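Local coordinates for prolyl-tRNA synthetase (Naegleria fowleri, PDB 6UYH), which probably catalyses the ATP-dependent attachment of proline to its cognate tRNA, and is caught here with halofuginone and the ATP analogue AMPPNP bound, at residues 427-431 with 432-436; 409-412 with 413-417; 50-53 with 54-57; 26-29 with 30-34. All blocks are in the same frame, centred on the assembly; numbering follows the deposited sequence.

Contact 1 of 4, residues 427-431 with 432-436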
loop_
_atom_site.group_PDB
_atom_site.type_symbol
_atom_site.label_atom_id
_atom_site.label_comp_id
_atom_site.label_asym_id
_atom_site.label_seq_id
_atom_site.Cartn_x
_atom_site.Cartn_y
_atom_site.Cartn_z
ATOM N N ILE A 427 18.587 8.643 39.483
ATOM C CA ILE A 427 19.164 7.342 39.168
ATOM C C ILE A 427 18.379 6.235 39.858
ATOM O O ILE A 427 18.249 5.130 39.316
ATOM C CB ILE A 427 20.662 7.307 39.528
ATOM C CG1 ILE A 427 21.300 6.027 38.989
ATOM C CG2 ILE A 427 20.881 7.435 41.035
ATOM C CD1 ILE A 427 21.225 5.902 37.480
ATOM N N LYS A 428 17.827 6.513 41.042
ATOM C CA LYS A 428 17.026 5.521 41.747
ATOM C C LYS A 428 15.774 5.176 40.955
ATOM O O LYS A 428 15.443 3.995 40.764
ATOM C CB LYS A 428 16.657 6.048 43.135
ATOM C CG LYS A 428 15.654 5.193 43.906
ATOM C CD LYS A 428 15.138 5.950 45.125
ATOM C CE LYS A 428 13.910 5.288 45.720
ATOM N NZ LYS A 428 14.273 4.166 46.616
ATOM N N ALA A 429 15.061 6.204 40.488
ATOM C CA ALA A 429 13.834 5.977 39.725
ATOM C C ALA A 429 14.128 5.313 38.389
ATOM O O ALA A 429 13.376 4.439 37.943
ATOM C CB ALA A 429 13.100 7.305 39.532
ATOM N N LEU A 430 15.230 5.696 37.746
ATOM C CA LEU A 430 15.625 5.065 36.489
ATOM C C LEU A 430 15.872 3.572 36.677
ATOM O O LEU A 430 15.389 2.740 35.896
ATOM C CB LEU A 430 16.876 5.758 35.953
ATOM C CG LEU A 430 17.223 5.582 34.488
ATOM C CD1 LEU A 430 16.177 6.303 33.622
ATOM C CD2 LEU A 430 18.625 6.102 34.250
ATOM N N ASN A 431 16.628 3.211 37.717
ATOM C CA ASN A 431 16.948 1.808 37.952
ATOM C C ASN A 431 15.735 0.982 38.373
ATOM O O ASN A 431 15.779 -0.248 38.260
ATOM C CB ASN A 431 18.059 1.691 38.994
ATOM C CG ASN A 431 19.440 1.867 38.390
ATOM O OD1 ASN A 431 19.630 1.713 37.181
ATOM N ND2 ASN A 431 20.417 2.176 39.231
ATOM N N SER A 432 14.665 1.607 38.858
ATOM C CA SER A 432 13.439 0.880 39.165
ATOM C C SER A 432 12.439 0.912 38.013
ATOM O O SER A 432 11.272 0.557 38.207
ATOM C CB SER A 432 12.798 1.420 40.444
ATOM O OG SER A 432 12.649 2.825 40.404
ATOM N N GLY A 433 12.873 1.318 36.823
ATOM C CA GLY A 433 12.033 1.214 35.641
ATOM C C GLY A 433 11.037 2.332 35.443
ATOM O O GLY A 433 9.969 2.107 34.871
ATOM N N ASN A 434 11.355 3.535 35.894
ATOM C CA ASN A 434 10.471 4.678 35.755
ATOM C C ASN A 434 10.998 5.642 34.707
ATOM O O ASN A 434 12.186 5.644 34.366
ATOM C CB ASN A 434 10.322 5.420 37.088
ATOM C CG ASN A 434 9.697 4.565 38.160
ATOM O OD1 ASN A 434 8.491 4.343 38.154
ATOM N ND2 ASN A 434 10.517 4.084 39.104
ATOM N N MET A 435 10.084 6.451 34.177
ATOM C CA MET A 435 10.455 7.667 33.481
ATOM C C MET A 435 10.542 8.793 34.500
ATOM O O MET A 435 9.835 8.787 35.510
ATOM C CB MET A 435 9.438 8.012 32.397
ATOM C CG MET A 435 9.239 6.890 31.408
ATOM S SD MET A 435 8.249 7.440 30.007
ATOM C CE MET A 435 6.604 7.303 30.691
ATOM N N CYS A 436 11.419 9.759 34.224
ATOM C CA CYS A 436 11.782 10.783 35.190
ATOM C C CYS A 436 11.545 12.167 34.605
ATOM O O CYS A 436 11.988 12.454 33.491
ATOM C CB CYS A 436 13.249 10.656 35.595
ATOM S SG CYS A 436 13.674 9.029 36.237
#

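Contact 2 of 4, residues 409-412 with 413-417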
loop_
_atom_site.group_PDB
_atom_site.type_symbol
_atom_site.label_atom_id
_atom_site.label_comp_id
_atom_site.label_asym_id
_atom_site.label_seq_id
_atom_site.Cartn_x
_atom_site.Cartn_y
_atom_site.Cartn_z
ATOM N N ALA A 409 -3.498 0.924 30.834
ATOM C CA ALA A 409 -2.159 1.300 30.393
ATOM C C ALA A 409 -1.821 2.721 30.818
ATOM O O ALA A 409 -0.673 3.005 31.189
ATOM C CB ALA A 409 -2.046 1.140 28.879
ATOM N N ARG A 410 -2.804 3.628 30.794
ATOM C CA ARG A 410 -2.510 5.000 31.205
ATOM C C ARG A 410 -2.225 5.071 32.698
ATOM O O ARG A 410 -1.342 5.819 33.131
ATOM C CB ARG A 410 -3.652 5.947 30.838
ATOM C CG ARG A 410 -3.185 7.418 30.780
ATOM C CD ARG A 410 -4.337 8.415 30.750
ATOM N NE ARG A 410 -5.313 8.125 29.699
ATOM C CZ ARG A 410 -5.136 8.395 28.408
ATOM N NH1 ARG A 410 -4.002 8.951 27.981
ATOM N NH2 ARG A 410 -6.092 8.103 27.536
ATOM N N LYS A 411 -2.966 4.308 33.501
ATOM C CA LYS A 411 -2.703 4.292 34.940
ATOM C C LYS A 411 -1.314 3.739 35.237
ATOM O O LYS A 411 -0.573 4.307 36.051
ATOM C CB LYS A 411 -3.781 3.478 35.651
ATOM C CG LYS A 411 -3.616 3.315 37.159
ATOM C CD LYS A 411 -4.756 2.448 37.688
ATOM C CE LYS A 411 -4.367 1.662 38.927
ATOM N NZ LYS A 411 -4.070 2.559 40.063
ATOM N N GLU A 412 -0.935 2.645 34.569
ATOM C CA GLU A 412 0.421 2.119 34.708
ATOM C C GLU A 412 1.458 3.160 34.301
ATOM O O GLU A 412 2.443 3.382 35.013
ATOM C CB GLU A 412 0.594 0.852 33.870
ATOM C CG GLU A 412 -0.224 -0.340 34.327
ATOM C CD GLU A 412 0.079 -1.598 33.523
ATOM O OE1 GLU A 412 1.171 -1.671 32.920
ATOM O OE2 GLU A 412 -0.773 -2.512 33.490
ATOM N N MET A 413 1.257 3.809 33.151
ATOM C CA MET A 413 2.245 4.778 32.684
ATOM C C MET A 413 2.409 5.927 33.675
ATOM O O MET A 413 3.536 6.300 34.030
ATOM C CB MET A 413 1.853 5.310 31.306
ATOM C CG MET A 413 2.869 6.329 30.763
ATOM S SD MET A 413 2.540 6.825 29.071
ATOM C CE MET A 413 1.108 7.856 29.335
ATOM N N ASN A 414 1.290 6.493 34.142
ATOM C CA ASN A 414 1.356 7.665 35.012
ATOM C C ASN A 414 1.994 7.325 36.353
ATOM O O ASN A 414 2.717 8.149 36.926
ATOM C CB ASN A 414 -0.042 8.252 35.218
ATOM C CG ASN A 414 -0.524 9.036 34.018
ATOM O OD1 ASN A 414 0.279 9.620 33.290
ATOM N ND2 ASN A 414 -1.838 9.058 33.805
ATOM N N GLU A 415 1.731 6.121 36.871
ATOM C CA GLU A 415 2.378 5.665 38.099
ATOM C C GLU A 415 3.887 5.538 37.942
ATOM O O GLU A 415 4.606 5.521 38.950
ATOM C CB GLU A 415 1.815 4.306 38.531
ATOM C CG GLU A 415 0.409 4.333 39.107
ATOM C CD GLU A 415 -0.189 2.936 39.269
ATOM O OE1 GLU A 415 0.325 1.975 38.650
ATOM O OE2 GLU A 415 -1.180 2.802 40.015
ATOM N N ARG A 416 4.378 5.432 36.705
ATOM C CA ARG A 416 5.791 5.202 36.432
ATOM C C ARG A 416 6.485 6.451 35.915
ATOM O O ARG A 416 7.569 6.358 35.333
ATOM C CB ARG A 416 5.959 4.050 35.444
ATOM C CG ARG A 416 5.334 2.755 35.919
ATOM C CD ARG A 416 6.231 2.015 36.873
ATOM N NE ARG A 416 7.333 1.378 36.168
ATOM C CZ ARG A 416 7.233 0.208 35.538
ATOM N NH1 ARG A 416 6.076 -0.444 35.534
ATOM N NH2 ARG A 416 8.288 -0.306 34.913
ATOM N N ILE A 417 5.865 7.613 36.096
ATOM C CA ILE A 417 6.492 8.906 35.836
ATOM C C ILE A 417 6.744 9.559 37.188
ATOM O O ILE A 417 5.798 9.852 37.927
ATOM C CB ILE A 417 5.620 9.797 34.942
ATOM C CG1 ILE A 417 5.478 9.186 33.548
ATOM C CG2 ILE A 417 6.232 11.188 34.829
ATOM C CD1 ILE A 417 4.368 9.827 32.723
#

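Contact 3 of 4, residues 50-53 with 54-57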
loop_
_atom_site.group_PDB
_atom_site.type_symbol
_atom_site.label_atom_id
_atom_site.label_comp_id
_atom_site.label_asym_id
_atom_site.label_seq_id
_atom_site.Cartn_x
_atom_site.Cartn_y
_atom_site.Cartn_z
ATOM N N ASN A 50 -3.191 -11.563 10.087
ATOM C CA ASN A 50 -3.795 -10.921 11.253
ATOM C C ASN A 50 -2.989 -9.709 11.681
ATOM O O ASN A 50 -3.528 -8.764 12.262
ATOM C CB ASN A 50 -3.901 -11.909 12.410
ATOM C CG ASN A 50 -4.734 -13.124 12.069
ATOM O OD1 ASN A 50 -5.369 -13.188 11.013
ATOM N ND2 ASN A 50 -4.747 -14.099 12.971
ATOM N N CYS A 51 -1.704 -9.722 11.374
ATOM C CA CYS A 51 -0.813 -8.621 11.691
ATOM C C CYS A 51 -0.963 -7.484 10.692
ATOM O O CYS A 51 -1.124 -6.318 11.076
ATOM C CB CYS A 51 0.608 -9.155 11.700
ATOM S SG CYS A 51 1.857 -7.885 11.683
ATOM N N TRP A 52 -0.913 -7.808 9.396
ATOM C CA TRP A 52 -1.044 -6.776 8.377
ATOM C C TRP A 52 -2.401 -6.091 8.466
ATOM O O TRP A 52 -2.512 -4.898 8.177
ATOM C CB TRP A 52 -0.830 -7.384 6.980
ATOM C CG TRP A 52 -0.632 -6.331 5.895
ATOM C CD1 TRP A 52 -1.469 -6.061 4.842
ATOM C CD2 TRP A 52 0.465 -5.417 5.782
ATOM N NE1 TRP A 52 -0.949 -5.035 4.084
ATOM C CE2 TRP A 52 0.236 -4.627 4.637
ATOM C CE3 TRP A 52 1.619 -5.188 6.541
ATOM C CZ2 TRP A 52 1.120 -3.622 4.234
ATOM C CZ3 TRP A 52 2.501 -4.198 6.133
ATOM C CH2 TRP A 52 2.243 -3.430 4.988
ATOM N N PHE A 53 -3.429 -6.822 8.904
ATOM C CA PHE A 53 -4.743 -6.223 9.123
ATOM C C PHE A 53 -4.675 -5.012 10.047
ATOM O O PHE A 53 -5.391 -4.024 9.842
ATOM C CB PHE A 53 -5.709 -7.260 9.702
ATOM C CG PHE A 53 -7.104 -6.721 9.925
ATOM C CD1 PHE A 53 -8.042 -6.765 8.913
ATOM C CD2 PHE A 53 -7.462 -6.144 11.141
ATOM C CE1 PHE A 53 -9.312 -6.262 9.106
ATOM C CE2 PHE A 53 -8.735 -5.626 11.334
ATOM C CZ PHE A 53 -9.656 -5.686 10.316
ATOM N N VAL A 54 -3.843 -5.080 11.091
ATOM C CA VAL A 54 -3.708 -3.941 11.996
ATOM C C VAL A 54 -3.181 -2.728 11.242
ATOM O O VAL A 54 -3.687 -1.609 11.390
ATOM C CB VAL A 54 -2.800 -4.296 13.187
ATOM C CG1 VAL A 54 -2.644 -3.067 14.114
ATOM C CG2 VAL A 54 -3.380 -5.446 13.987
ATOM N N TRP A 55 -2.141 -2.923 10.431
ATOM C CA TRP A 55 -1.573 -1.785 9.712
ATOM C C TRP A 55 -2.555 -1.246 8.674
ATOM O O TRP A 55 -2.685 -0.029 8.514
ATOM C CB TRP A 55 -0.247 -2.180 9.064
ATOM C CG TRP A 55 0.500 -1.033 8.448
ATOM C CD1 TRP A 55 0.883 -0.914 7.133
ATOM C CD2 TRP A 55 0.961 0.158 9.109
ATOM N NE1 TRP A 55 1.565 0.274 6.949
ATOM C CE2 TRP A 55 1.617 0.951 8.139
ATOM C CE3 TRP A 55 0.883 0.632 10.428
ATOM C CZ2 TRP A 55 2.184 2.195 8.446
ATOM C CZ3 TRP A 55 1.452 1.869 10.733
ATOM C CH2 TRP A 55 2.094 2.633 9.743
ATOM N N GLU A 56 -3.289 -2.130 7.995
ATOM C CA GLU A 56 -4.322 -1.655 7.073
ATOM C C GLU A 56 -5.381 -0.834 7.800
ATOM O O GLU A 56 -5.925 0.123 7.233
ATOM C CB GLU A 56 -4.978 -2.833 6.352
ATOM C CG GLU A 56 -4.065 -3.514 5.366
ATOM C CD GLU A 56 -4.775 -4.632 4.628
ATOM O OE1 GLU A 56 -5.704 -5.230 5.211
ATOM O OE2 GLU A 56 -4.414 -4.902 3.474
ATOM N N SER A 57 -5.706 -1.219 9.041
ATOM C CA SER A 57 -6.690 -0.491 9.837
ATOM C C SER A 57 -6.183 0.900 10.183
ATOM O O SER A 57 -6.933 1.880 10.120
ATOM C CB SER A 57 -7.017 -1.266 11.111
ATOM O OG SER A 57 -7.733 -2.469 10.835
HETATM O O HOH W 1 -1.974 -3.934 1.683
#

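Contact 4 of 4, residues 26-29 with 30-34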
loop_
_atom_site.group_PDB
_atom_site.type_symbol
_atom_site.label_atom_id
_atom_site.label_comp_id
_atom_site.label_asym_id
_atom_site.label_seq_id
_atom_site.Cartn_x
_atom_site.Cartn_y
_atom_site.Cartn_z
ATOM N N TYR A 26 8.159 -12.064 23.991
ATOM C CA TYR A 26 7.749 -11.314 22.811
ATOM C C TYR A 26 7.876 -12.159 21.557
ATOM O O TYR A 26 6.965 -12.192 20.716
ATOM C CB TYR A 26 8.625 -10.063 22.699
ATOM C CG TYR A 26 8.275 -9.059 21.631
ATOM C CD1 TYR A 26 7.023 -8.460 21.594
ATOM C CD2 TYR A 26 9.225 -8.665 20.689
ATOM C CE1 TYR A 26 6.716 -7.511 20.641
ATOM C CE2 TYR A 26 8.930 -7.699 19.726
ATOM C CZ TYR A 26 7.676 -7.128 19.711
ATOM O OH TYR A 26 7.375 -6.164 18.774
ATOM N N SER A 27 8.993 -12.870 21.427
ATOM C CA SER A 27 9.171 -13.742 20.277
ATOM C C SER A 27 8.074 -14.797 20.212
ATOM O O SER A 27 7.496 -15.034 19.144
ATOM C CB SER A 27 10.549 -14.393 20.334
ATOM O OG SER A 27 10.720 -15.278 19.245
ATOM N N GLN A 28 7.752 -15.417 21.349
ATOM C CA GLN A 28 6.729 -16.457 21.350
ATOM C C GLN A 28 5.356 -15.881 21.028
ATOM O O GLN A 28 4.587 -16.490 20.279
ATOM C CB GLN A 28 6.719 -17.191 22.691
ATOM C CG GLN A 28 7.958 -18.057 22.902
ATOM C CD GLN A 28 7.770 -19.095 23.991
ATOM O OE1 GLN A 28 6.658 -19.574 24.224
ATOM N NE2 GLN A 28 8.856 -19.436 24.676
ATOM N N VAL A 29 5.042 -14.689 21.550
ATOM C CA VAL A 29 3.714 -14.122 21.323
ATOM C C VAL A 29 3.537 -13.709 19.860
ATOM O O VAL A 29 2.483 -13.958 19.262
ATOM C CB VAL A 29 3.453 -12.946 22.286
ATOM C CG1 VAL A 29 2.195 -12.183 21.876
ATOM C CG2 VAL A 29 3.310 -13.457 23.722
ATOM N N ILE A 30 4.545 -13.067 19.254
ATOM C CA ILE A 30 4.331 -12.584 17.890
ATOM C C ILE A 30 4.300 -13.740 16.885
ATOM O O ILE A 30 3.629 -13.640 15.852
ATOM C CB ILE A 30 5.374 -11.526 17.486
ATOM C CG1 ILE A 30 6.773 -12.139 17.384
ATOM C CG2 ILE A 30 5.297 -10.296 18.433
ATOM C CD1 ILE A 30 7.901 -11.107 17.179
ATOM N N THR A 31 5.003 -14.845 17.164
ATOM C CA THR A 31 5.009 -15.967 16.223
ATOM C C THR A 31 3.812 -16.886 16.436
ATOM O O THR A 31 3.146 -17.280 15.470
ATOM C CB THR A 31 6.310 -16.781 16.328
ATOM O OG1 THR A 31 6.501 -17.254 17.671
ATOM C CG2 THR A 31 7.514 -15.944 15.885
ATOM N N LYS A 32 3.540 -17.266 17.686
ATOM C CA LYS A 32 2.490 -18.250 17.939
ATOM C C LYS A 32 1.097 -17.671 17.728
ATOM O O LYS A 32 0.150 -18.429 17.488
ATOM C CB LYS A 32 2.637 -18.818 19.354
ATOM C CG LYS A 32 3.927 -19.596 19.525
ATOM C CD LYS A 32 4.097 -20.148 20.937
ATOM C CE LYS A 32 5.357 -21.003 21.022
ATOM N NZ LYS A 32 5.555 -21.613 22.369
ATOM N N SER A 33 0.954 -16.352 17.804
ATOM C CA SER A 33 -0.296 -15.708 17.439
ATOM C C SER A 33 -0.507 -15.624 15.938
ATOM O O SER A 33 -1.548 -15.112 15.517
ATOM C CB SER A 33 -0.344 -14.297 17.998
ATOM O OG SER A 33 0.642 -13.477 17.373
ATOM N N GLU A 34 0.460 -16.094 15.138
ATOM C CA GLU A 34 0.448 -15.957 13.674
ATOM C C GLU A 34 0.505 -14.494 13.231
ATOM O O GLU A 34 0.003 -14.128 12.166
ATOM C CB GLU A 34 -0.758 -16.683 13.049
ATOM C CG GLU A 34 -0.780 -18.176 13.385
ATOM C CD GLU A 34 -1.880 -18.953 12.684
ATOM O OE1 GLU A 34 -2.581 -18.386 11.818
ATOM O OE2 GLU A 34 -2.034 -20.148 13.001
#

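Contact 1 of 4, residues 427-431 with 432-436
A Schellman motif ends the helix 423-431, and the carbonyl oxygen of Ala429 is the atom on which it turns. Asn434 N reaches Ala429 O at 3.0 Å, while Gly433 N bonds to Leu430 O at 3.0 Å. Gly433 is the C-prime residue: its positive phi of 83° reverses the chain, a conformation which glycine, lacking a CB, adopts readily. Asn434 adds its side chain to the cap. With CG beside its own backbone N (chi1 -62°), the amide swings back so that ND2 donates to Ala429 O at 3.1 Å, in the carbonyl plane and on a lone pair. One residue thus grips one acceptor, in a buried residue, twice. Ser432 N bonds to Lys428 O at 3.2 Å, and in one of two conformers its hydroxyl lies near the oxygens of both Lys428 and Ala429. This turn is the link between helix and second strand in the beta-alpha-beta unit 417-419, 423-431 and 435-440 of the C-terminal region. Beyond it Cys436, at the start of its strand, points back to the helix, and its SG packs 3.8 Å from Ala429 CB; small side chains probably allow strand and helix to approach here.

Contact 2 of 4, residues 409-412 with 413-417
Lys411 NZ and Glu415 OE2 form a salt bridge of 2.9 Å, an i to i+4 pair on the outer side of helix 391-415 at its C-terminal end. The lysine runs out with CG opposite its backbone N (chi1 178°) and stays extended until a bend at the last torsion (chi4 65°) turns the ammonium group towards the glutamate. NZ then meets OE2 from above the carboxylate plane, 35° out of it. The glutamate chain, extended beyond CG, leans back over the preceding turn, and its CG lies 3.2 Å from Lys411 O.

One residue earlier, Arg410 and Asn414 make another i to i+4 pair. Their side chains lie alongside one another and point the same way, with Asn414 ND2 3.7 Å from Arg410 CG, so the amide rests against the aliphatic part of the arginine. The guanidinium itself goes on to a salt bridge with Glu196. In the backbone, Met413 N bonds to Ala409 O at 2.9 Å. The long, flexible Met413 side chain lies on the buried face, where it packs on Ile204, Phe226 and Met435.

The alpha-helical pattern fades at Arg416, whose N makes a weak bond to Glu412 O at 3.3 Å and an i to i-3 bond to Met413 O at 2.9 Å. Its guanidinium bonds to the carbonyl oxygens of Ala228 and Gly433, tying the helix end to two loops. With both partners of the Lys411-Glu415 bridge on the exposed side, solvent probably screens their attraction, so the pair is likely to add modestly to helix stability.

Contact 3 of 4, residues 50-53 with 54-57
Residues 50-57 are the opening turns of helix 49-67, where Glu56 N bonds to Trp52 O at 2.9 Å in an almost straight line (N-H...O 169°), while Val54 N turns to Cys51 O, one residue closer than the alpha-helical pattern. Trp52 and Glu56 of this helix meet the second subunit, while Val54 and Trp55 face helix 274-283 and the loop just before it.

Trp52 and Trp55, three residues apart, meet through the far end of one indole and the near end of the other. Trp55 CD1 sits over one face of the Trp52 ring, 3.6 Å from CH2. The planes are inclined at 52°, an oblique aromatic pair with the centroids of the Trp52 six-membered and Trp55 five-membered rings 5.0 Å apart. Tyr166 packs edge-to-face with Trp52, and Met75 of the second subunit also lies on it; such broad, largely apolar surfaces suit a buried position.

Glu56 crosses Trp52 at about a right angle. With CG beside its backbone N (chi1 -70°), its chain leans back over the preceding turn and brings CG 3.7 Å from Trp52 CD1. Its OE2 takes a hydrogen bond from Asn73 ND2 of the second subunit, which gives the carboxylate a role at the dimer interface. On another side of the helix, Ser57 N bonds to Phe53 O at 2.9 Å. Ser57 OG lies 3.0 Å from Phe53 O, the acceptor of its own amide, and beside the Phe53 ring. Between Trp52 and Glu56 a water accepts from Trp52 NE1 at 2.8 Å, in the plane of the indole, and donates to Glu56 OE2 at 3.2 Å.

Contact 4 of 4, residues 26-29 with 30-34
Two hydroxyls and a methyl group are set by first torsions that fold them back on helix 22-32: Thr31 OG1 (chi1 57°) and Ser33 OG (chi1 66°) both lie between their own backbone N and carbonyl carbon, while Ile30 CG2 lies beside its backbone N and so faces Tyr26. Thr31 OG1 donates to Ser27 O at 2.8 Å, and Thr31 N donates to the same oxygen from the opposite face of its carbonyl plane. Ser33 repeats the double grip two residues on. Its OG reaches Val29 O at 2.7 Å in the carbonyl plane, whereas its N, 3.2 Å from the same oxygen, comes from above that plane. Short hydroxylated side chains suit these positions because they can share an acceptor with their own amide.

On the buried side, Ile30 CG2 makes a CH-pi contact over one face of Tyr26, 4.1 Å from the ring centroid and displaced towards the rim. On the outer side Lys32 and Gln28 lie alongside one another, and Lys32 NZ donates to Gln28 OE1 at 3.0 Å from above the amide carbonyl plane. Gln28 NE2 bonds to Glu24 OE2. Gly13 O is a further acceptor for the lysine, while Asp15 N donates to the same OE1, so the N-terminal segment is held against the helix.

Glu34, with positive phi, closes the helix in a Schellman motif. Tyr26 and Ile30 lean on Ile280 of helix 274-283, Tyr26 OH bonds to Pro158 O, and Ile30 and Thr31 pack on strand 36-38.

In the fold
The four contacts fall into two groups. Contacts 1 and 2 have centres 13 Å apart and touch directly: Met435 N is 2.8 Å from Arg416 O, and Met435 CE packs 3.6 Å from Ile417 CG1, so the end of helix 391-415 joins the C-terminal beta-alpha-beta unit. Contacts 3 and 4, centres 15 Å apart, brush at Asn50 and Ser33 and both pack on helix 274-283. Contacts 1 and 3 lie on opposite sides of the chain's centre, their centres 34 Å apart. In contact 3 the side chain of Trp55 is about 8 Å from the bound ANP (AMPPNP) and about 11 Å from the bound HFG (halofuginone). In contact 4 the side chain of Tyr26 is about 10 Å from the bound ANP.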